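PDB 3TMA: tRNA (guanine(6)-N2)-methyltransferase from Thermus thermophilus, which transfers a methyl group from S-adenosyl-L-methionine to the N2 atom of guanosine 6 in tRNA(Phe). Local coordinates for residues A[70-74]-A[188-194]; A[27-33]-A[337-341]. All blocks are in the same frame, centred on the assembly; numbering follows the deposited sequence. Where two conformers were deposited one is given.

How the contacts relate
From the N terminus, the chain leaves strand 21-25, makes the turn at 27-30 and enters helix 31-41; segment 27-33 meets residues 337-341, at the end of strand 331-338, so contact 2 closes a loop of 303 residues. Within that loop lies contact 1, where residues 70-74, just before strand 76-84, reach the start of helix 189-198 and enclose 113 residues. The two contacts are therefore nested, not crossed, and both join the N-terminal part that carries the THUMP domain to the Rossmann-fold methyltransferase domain. The centres of contact 1 and contact 2 lie about 11 Å apart. They touch directly: Thr188 OG1 is 3.0 Å from His27 NE2, probably a hydrogen bond.

Contact 1 (A[70-74]-A[188-194]); sequences LRLAH and TPVLAQA
Leu72 and Val190 bring the two backbones closest, CA to CA 4.9 Å, where the irregular loop 70-74 passes the first turns of helix 189-198. No hydrogen bond joins the segments; van der Waals packing makes the contact. Val190 fills the bend of the loop: its chi1 of 169° splits the two methyls, sending CG1 to within 3.5 Å of Leu72 O and CG2 to 3.7 Å from both Ala73 O and CE1 of the His74 ring. Further along the helix, the side chains of Leu72 and Gln193 cross at about a right angle, with Leu72 CD2 3.8 Å from Gln193 CG and 4.2 Å from Ala194 CB. Arg71 CB packs against the same Gln193 CG; Glu220 takes a salt bridge from Arg71 NH1 and a hydrogen bond from Gln193 NE2, while Ser223 OG holds Arg71 NH2. Thr188 OG1 merely packs near His74 CE1; it accepts a hydrogen bond from Leu191 N at 3.1 Å, nearly straight (169°), and has His27 as a further partner. This is a helix N-cap at the buried interface between the THUMP-bearing part and the Rossmann-fold domain, the side chain of Thr188 about 6 Å from that of Thr216, which probably binds S-adenosyl-L-methionine.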
ATOM      1  N   LEU A  70       0.204   2.704  10.422  1.00 32.24           N
ATOM      2  CA  LEU A  70      -0.700   2.114   9.406  1.00 30.58           C
ATOM      3  C   LEU A  70       0.101   1.254   8.447  1.00 30.98           C
ATOM      4  O   LEU A  70       1.152   1.663   7.972  1.00 32.08           O
ATOM      5  CB  LEU A  70      -1.425   3.217   8.624  1.00 28.85           C
ATOM      6  CG  LEU A  70      -2.478   3.952   9.441  1.00 30.01           C
ATOM      7  CD1 LEU A  70      -2.941   5.252   8.744  1.00 28.81           C
ATOM      8  CD2 LEU A  70      -3.647   3.020   9.772  1.00 28.62           C
ATOM      9  N   ARG A  71      -0.370   0.041   8.206  1.00 30.00           N
ATOM     10  CA  ARG A  71       0.309  -0.861   7.296  1.00 31.48           C
ATOM     11  C   ARG A  71      -0.285  -0.874   5.883  1.00 29.83           C
ATOM     12  O   ARG A  71       0.296  -1.489   4.984  1.00 30.31           O
ATOM     13  CB  ARG A  71       0.302  -2.275   7.876  1.00 33.11           C
ATOM     14  CG  ARG A  71       1.025  -2.335   9.221  1.00 42.62           C
ATOM     15  CD  ARG A  71       2.390  -2.827   8.955  1.00 55.09           C
ATOM     16  NE  ARG A  71       2.799  -3.707  10.021  1.00 64.40           N
ATOM     17  CZ  ARG A  71       3.893  -4.450  10.008  1.00 68.04           C
ATOM     18  NH1 ARG A  71       4.654  -4.517   8.924  1.00 63.04           N
ATOM     19  NH2 ARG A  71       4.189  -5.170  11.084  1.00 72.30           N
ATOM     20  N   LEU A  72      -1.424  -0.224   5.668  1.00 26.80           N
ATOM     21  CA  LEU A  72      -1.944  -0.175   4.302  1.00 27.65           C
ATOM     22  C   LEU A  72      -1.783   1.207   3.663  1.00 28.85           C
ATOM     23  O   LEU A  72      -2.336   1.448   2.600  1.00 27.96           O
ATOM     24  CB  LEU A  72      -3.413  -0.583   4.287  1.00 25.71           C
ATOM     25  CG  LEU A  72      -3.580  -2.083   4.613  1.00 32.45           C
ATOM     26  CD1 LEU A  72      -4.962  -2.370   5.201  1.00 36.16           C
ATOM     27  CD2 LEU A  72      -3.310  -2.900   3.342  1.00 30.84           C
ATOM     28  N   ALA A  73      -1.043   2.111   4.301  1.00 25.54           N
ATOM     29  CA  ALA A  73      -0.960   3.472   3.767  1.00 25.55           C
ATOM     30  C   ALA A  73       0.373   3.749   3.102  1.00 25.70           C
ATOM     31  O   ALA A  73       1.419   3.272   3.556  1.00 26.96           O
ATOM     32  CB  ALA A  73      -1.233   4.514   4.870  1.00 24.39           C
ATOM     33  N   HIS A  74       0.341   4.556   2.054  1.00 25.93           N
ATOM     34  CA  HIS A  74       1.581   5.064   1.464  0.50 28.52           C
ATOM     35  C   HIS A  74       1.934   6.417   2.078  1.00 29.69           C
ATOM     36  O   HIS A  74       2.942   6.517   2.803  1.00 31.64           O
ATOM     37  CB  HIS A  74       1.457   5.177  -0.050  0.50 29.68           C
ATOM     38  CG  HIS A  74       1.381   3.859  -0.736  0.50 31.17           C
ATOM     39  ND1 HIS A  74       2.339   2.877  -0.575  0.50 31.85           N
ATOM     40  CD2 HIS A  74       0.476   3.364  -1.614  0.50 35.49           C
ATOM     41  CE1 HIS A  74       2.028   1.842  -1.334  0.50 33.68           C
ATOM     42  NE2 HIS A  74       0.871   2.093  -1.927  0.50 30.62           N
ATOM     43  N   THR A 188       5.000  -3.854  -3.154  1.00 47.88           N
ATOM     44  CA  THR A 188       5.250  -3.061  -1.947  1.00 44.78           C
ATOM     45  C   THR A 188       4.867  -3.881  -0.718  1.00 39.68           C
ATOM     46  O   THR A 188       4.005  -4.775  -0.812  1.00 37.44           O
ATOM     47  CB  THR A 188       4.417  -1.765  -1.968  1.00 44.26           C
ATOM     48  OG1 THR A 188       3.025  -2.114  -1.951  1.00 46.69           O
ATOM     49  CG2 THR A 188       4.664  -1.014  -3.263  1.00 46.95           C
ATOM     50  N   PRO A 189       5.378  -3.483   0.463  1.00 37.16           N
ATOM     51  CA  PRO A 189       4.824  -4.077   1.690  1.00 34.26           C
ATOM     52  C   PRO A 189       3.308  -3.815   1.864  1.00 31.63           C
ATOM     53  O   PRO A 189       2.619  -4.616   2.504  1.00 29.19           O
ATOM     54  CB  PRO A 189       5.638  -3.391   2.814  1.00 35.64           C
ATOM     55  CG  PRO A 189       6.944  -3.089   2.177  1.00 36.21           C
ATOM     56  CD  PRO A 189       6.641  -2.750   0.722  1.00 37.55           C
ATOM     57  N   VAL A 190       2.788  -2.719   1.303  1.00 31.20           N
ATOM     58  CA  VAL A 190       1.336  -2.454   1.394  1.00 30.40           C
ATOM     59  C   VAL A 190       0.499  -3.541   0.652  1.00 32.90           C
ATOM     60  O   VAL A 190      -0.495  -4.038   1.166  1.00 32.47           O
ATOM     61  CB  VAL A 190       1.000  -1.050   0.869  1.00 33.31           C
ATOM     62  CG1 VAL A 190      -0.526  -0.894   0.707  1.00 29.42           C
ATOM     63  CG2 VAL A 190       1.563   0.030   1.866  1.00 29.91           C
ATOM     64  N   LEU A 191       0.923  -3.894  -0.551  1.00 33.59           N
ATOM     65  CA  LEU A 191       0.306  -4.974  -1.292  1.00 36.43           C
ATOM     66  C   LEU A 191       0.444  -6.330  -0.609  1.00 34.62           C
ATOM     67  O   LEU A 191      -0.532  -7.106  -0.541  1.00 35.27           O
ATOM     68  CB  LEU A 191       0.893  -5.060  -2.693  1.00 39.20           C
ATOM     69  CG  LEU A 191      -0.156  -4.583  -3.691  1.00 49.68           C
ATOM     70  CD1 LEU A 191       0.467  -4.494  -5.081  1.00 57.67           C
ATOM     71  CD2 LEU A 191      -1.317  -5.589  -3.639  1.00 48.54           C
ATOM     72  N   ALA A 192       1.609  -6.593  -0.035  1.00 33.05           N
ATOM     73  CA  ALA A 192       1.796  -7.793   0.778  1.00 32.09           C
ATOM     74  C   ALA A 192       0.833  -7.868   1.979  1.00 31.65           C
ATOM     75  O   ALA A 192       0.246  -8.928   2.265  1.00 33.04           O
ATOM     76  CB  ALA A 192       3.268  -7.866   1.260  1.00 31.36           C
ATOM     77  N   GLN A 193       0.697  -6.767   2.706  1.00 30.29           N
ATOM     78  CA  GLN A 193      -0.270  -6.680   3.856  1.00 29.61           C
ATOM     79  C   GLN A 193      -1.722  -6.915   3.382  1.00 30.78           C
ATOM     80  O   GLN A 193      -2.525  -7.604   4.049  1.00 29.38           O
ATOM     81  CB  GLN A 193      -0.160  -5.286   4.523  1.00 31.09           C
ATOM     82  CG  GLN A 193      -1.199  -5.009   5.648  1.00 27.14           C
ATOM     83  CD  GLN A 193      -0.950  -5.862   6.884  1.00 35.82           C
ATOM     84  OE1 GLN A 193      -1.890  -6.206   7.582  1.00 36.99           O
ATOM     85  NE2 GLN A 193       0.311  -6.234   7.134  1.00 28.92           N
ATOM     86  N   ALA A 194      -2.053  -6.373   2.197  1.00 31.85           N
ATOM     87  CA  ALA A 194      -3.386  -6.613   1.615  1.00 32.49           C
ATOM     88  C   ALA A 194      -3.625  -8.096   1.286  1.00 33.52           C
ATOM     89  O   ALA A 194      -4.725  -8.619   1.548  1.00 33.60           O
ATOM     90  CB  ALA A 194      -3.573  -5.757   0.339  1.00 32.79           C
TER

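Contact 2 (A[27-33]-A[337-341]); sequences HPGLEDL and RVVEQ
Pro28 O accepts a hydrogen bond from Glu340 N at 2.9 Å with an N-H...O angle of 164°, fastening a type II beta turn, His27 to Leu30, to the chain that leaves strand 331-338 of the Rossmann-fold domain. The tight part of the contact is centred on this turn. Gly29 and Val339 have their CA atoms 4.5 Å apart, and Gly29, which has no side chain, sits with its CA 3.6 Å from Val338 O, a CA-H...O contact. Val339 is buried beside the turn: its CG2 lies 3.7 Å from Leu30 CD2, the two side chains crossing at about a right angle, and its CG1 packs on His27 CB. The His27 ring presents its edge to Glu340 O, but the bond from ND1 is weak, bent to 128°; the other ring nitrogen, NE2, is taken up by Thr188 of contact 1. The outer side is looser. Val338, exposed at the rim, keeps its side chain beyond contact distance of 27-33, and partly exposed Glu340 runs alongside the Pro28 ring, pointing the same way, its OE2 held by Gly343 N. Also at the rim, but tight in its own bonds, is a polar link: in the first turn of helix 31-41, Asp32 meets Arg337, the two reaching toward each other from opposite directions. Their salt bridge is end-on and bidentate, with carboxylate and guanidinium planes 33° apart. Arg337 NH1 meets Asp32 OD2 at 2.9 Å on the syn side, slightly out of the carboxylate plane. NH2 carries two bonds, which should limit rotation of the guanidinium: one goes to Gly29 O at 2.8 Å, and the other, in the guanidinium plane, to the syn lone pair of Asp32 OD1 at 2.7 Å.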
ATOM      1  N   HIS A  27      -2.844   1.816  -2.609  1.00 29.22           N
ATOM      2  CA  HIS A  27      -3.125   1.466  -4.030  1.00 30.19           C
ATOM      3  C   HIS A  27      -4.623   1.570  -4.331  1.00 29.02           C
ATOM      4  O   HIS A  27      -5.429   1.037  -3.600  1.00 28.48           O
ATOM      5  CB  HIS A  27      -2.627   0.049  -4.356  1.00 33.71           C
ATOM      6  CG  HIS A  27      -1.174  -0.153  -4.065  1.00 38.32           C
ATOM      7  ND1 HIS A  27      -0.196  -0.017  -5.023  1.00 44.34           N
ATOM      8  CD2 HIS A  27      -0.532  -0.492  -2.919  1.00 43.49           C
ATOM      9  CE1 HIS A  27       0.990  -0.256  -4.482  1.00 47.44           C
ATOM     10  NE2 HIS A  27       0.812  -0.566  -3.209  1.00 41.27           N
ATOM     11  N   PRO A  28      -4.998   2.202  -5.454  1.00 29.48           N
ATOM     12  CA  PRO A  28      -6.407   2.086  -5.863  1.00 30.00           C
ATOM     13  C   PRO A  28      -6.864   0.634  -5.855  1.00 31.98           C
ATOM     14  O   PRO A  28      -6.123  -0.255  -6.329  1.00 30.41           O
ATOM     15  CB  PRO A  28      -6.399   2.637  -7.313  1.00 32.32           C
ATOM     16  CG  PRO A  28      -5.298   3.783  -7.210  1.00 27.90           C
ATOM     17  CD  PRO A  28      -4.214   3.098  -6.335  1.00 30.76           C
ATOM     18  N   GLY A  29      -8.059   0.398  -5.300  1.00 31.08           N
ATOM     19  CA  GLY A  29      -8.561  -0.978  -5.117  1.00 31.37           C
ATOM     20  C   GLY A  29      -8.438  -1.523  -3.695  1.00 30.85           C
ATOM     21  O   GLY A  29      -9.010  -2.576  -3.365  1.00 33.17           O
ATOM     22  N   LEU A  30      -7.642  -0.860  -2.867  1.00 27.97           N
ATOM     23  CA  LEU A  30      -7.453  -1.307  -1.471  1.00 28.97           C
ATOM     24  C   LEU A  30      -8.131  -0.353  -0.455  1.00 29.04           C
ATOM     25  O   LEU A  30      -7.865  -0.447   0.738  1.00 27.62           O
ATOM     26  CB  LEU A  30      -5.947  -1.384  -1.149  1.00 27.51           C
ATOM     27  CG  LEU A  30      -5.031  -2.313  -1.980  1.00 32.95           C
ATOM     28  CD1 LEU A  30      -3.570  -2.292  -1.409  1.00 32.07           C
ATOM     29  CD2 LEU A  30      -5.562  -3.760  -1.988  1.00 27.28           C
ATOM     30  N   GLU A  31      -8.988   0.569  -0.912  1.00 27.56           N
ATOM     31  CA  GLU A  31      -9.621   1.564   0.014  1.00 26.72           C
ATOM     32  C   GLU A  31     -10.388   0.916   1.150  1.00 27.55           C
ATOM     33  O   GLU A  31     -10.318   1.394   2.289  1.00 26.68           O
ATOM     34  CB  GLU A  31     -10.597   2.479  -0.745  1.00 28.56           C
ATOM     35  CG  GLU A  31      -9.956   3.241  -1.884  1.00 32.49           C
ATOM     36  CD  GLU A  31      -9.890   2.400  -3.197  1.00 34.58           C
ATOM     37  OE1 GLU A  31     -10.403   1.255  -3.235  1.00 34.95           O
ATOM     38  OE2 GLU A  31      -9.308   2.894  -4.174  1.00 34.37           O
ATOM     39  N   ASP A  32     -11.181  -0.122   0.834  1.00 27.98           N
ATOM     40  CA  ASP A  32     -11.979  -0.784   1.849  1.00 29.57           C
ATOM     41  C   ASP A  32     -11.132  -1.374   2.977  1.00 30.67           C
ATOM     42  O   ASP A  32     -11.502  -1.265   4.145  1.00 31.97           O
ATOM     43  CB  ASP A  32     -12.928  -1.836   1.276  1.00 34.07           C
ATOM     44  CG  ASP A  32     -12.225  -2.884   0.412  1.00 40.43           C
ATOM     45  OD1 ASP A  32     -10.977  -2.805   0.161  1.00 42.76           O
ATOM     46  OD2 ASP A  32     -12.952  -3.786  -0.050  1.00 46.13           O
ATOM     47  N   LEU A  33      -9.989  -1.923   2.695  1.00 28.94           N
ATOM     48  CA  LEU A  33      -9.049  -2.451   3.701  1.00 28.86           C
ATOM     49  C   LEU A  33      -8.374  -1.308   4.498  1.00 27.58           C
ATOM     50  O   LEU A  33      -8.164  -1.422   5.692  1.00 26.95           O
ATOM     51  CB  LEU A  33      -7.970  -3.319   3.030  1.00 27.77           C
ATOM     52  CG  LEU A  33      -8.381  -4.627   2.338  1.00 33.70           C
ATOM     53  CD1 LEU A  33      -9.496  -4.358   1.304  1.00 34.13           C
ATOM     54  CD2 LEU A  33      -7.168  -5.213   1.634  1.00 38.06           C
ATOM     55  N   ARG A 337     -10.622  -9.061  -7.038  1.00 27.60           N
ATOM     56  CA  ARG A 337     -10.715  -7.617  -7.168  1.00 29.60           C
ATOM     57  C   ARG A 337      -9.573  -7.100  -8.019  1.00 28.49           C
ATOM     58  O   ARG A 337      -8.537  -7.774  -8.189  1.00 28.71           O
ATOM     59  CB  ARG A 337     -10.651  -6.969  -5.777  1.00 29.81           C
ATOM     60  CG  ARG A 337      -9.301  -7.151  -5.080  1.00 31.92           C
ATOM     61  CD  ARG A 337      -9.211  -6.271  -3.786  1.00 36.83           C
ATOM     62  NE  ARG A 337     -10.257  -6.627  -2.821  1.00 31.70           N
ATOM     63  CZ  ARG A 337     -10.764  -5.774  -1.914  1.00 41.76           C
ATOM     64  NH1 ARG A 337     -11.749  -6.152  -1.097  1.00 34.27           N
ATOM     65  NH2 ARG A 337     -10.289  -4.537  -1.825  1.00 36.65           N
ATOM     66  N   VAL A 338      -9.723  -5.872  -8.493  1.00 27.64           N
ATOM     67  CA  VAL A 338      -8.706  -5.245  -9.294  1.00 29.21           C
ATOM     68  C   VAL A 338      -7.897  -4.299  -8.379  1.00 31.16           C
ATOM     69  O   VAL A 338      -8.480  -3.582  -7.547  1.00 30.90           O
ATOM     70  CB  VAL A 338      -9.339  -4.452 -10.436  1.00 31.52           C
ATOM     71  CG1 VAL A 338      -8.251  -3.743 -11.213  1.00 31.48           C
ATOM     72  CG2 VAL A 338     -10.116  -5.445 -11.347  1.00 33.69           C
ATOM     73  N   VAL A 339      -6.574  -4.270  -8.525  1.00 29.96           N
ATOM     74  CA  VAL A 339      -5.755  -3.353  -7.664  1.00 33.06           C
ATOM     75  C   VAL A 339      -4.707  -2.694  -8.559  1.00 36.23           C
ATOM     76  O   VAL A 339      -4.215  -3.347  -9.504  1.00 35.70           O
ATOM     77  CB  VAL A 339      -5.053  -4.134  -6.527  1.00 32.31           C
ATOM     78  CG1 VAL A 339      -4.082  -3.201  -5.710  1.00 39.58           C
ATOM     79  CG2 VAL A 339      -6.111  -4.707  -5.555  1.00 30.80           C
ATOM     80  N   GLU A 340      -4.388  -1.423  -8.312  1.00 38.45           N
ATOM     81  CA  GLU A 340      -3.377  -0.756  -9.127  1.00 42.24           C
ATOM     82  C   GLU A 340      -2.018  -0.961  -8.513  1.00 46.39           C
ATOM     83  O   GLU A 340      -1.822  -0.620  -7.341  1.00 50.42           O
ATOM     84  CB  GLU A 340      -3.628   0.755  -9.300  1.00 44.23           C
ATOM     85  CG  GLU A 340      -2.449   1.483 -10.085  1.00 50.50           C
ATOM     86  CD  GLU A 340      -1.231   1.923  -9.181  1.00 66.83           C
ATOM     87  OE1 GLU A 340      -1.265   1.733  -7.936  1.00 74.61           O
ATOM     88  OE2 GLU A 340      -0.232   2.475  -9.705  1.00 68.36           O
ATOM     89  N   GLN A 341      -1.067  -1.429  -9.316  1.00 45.40           N
ATOM     90  CA  GLN A 341       0.310  -1.631  -8.867  1.00 48.96           C
ATOM     91  C   GLN A 341       1.314  -1.233  -9.963  1.00 49.54           C
ATOM     92  O   GLN A 341       1.285  -1.772 -11.083  1.00 49.39           O
ATOM     93  CB  GLN A 341       0.538  -3.095  -8.475  1.00 47.33           C
ATOM     94  CG  GLN A 341       2.027  -3.448  -8.287  1.00 55.27           C
ATOM     95  CD  GLN A 341       2.297  -4.945  -8.162  1.00 61.64           C
ATOM     96  OE1 GLN A 341       1.586  -5.799  -8.720  1.00 64.97           O
ATOM     97  NE2 GLN A 341       3.335  -5.270  -7.427  1.00 67.96           N
TER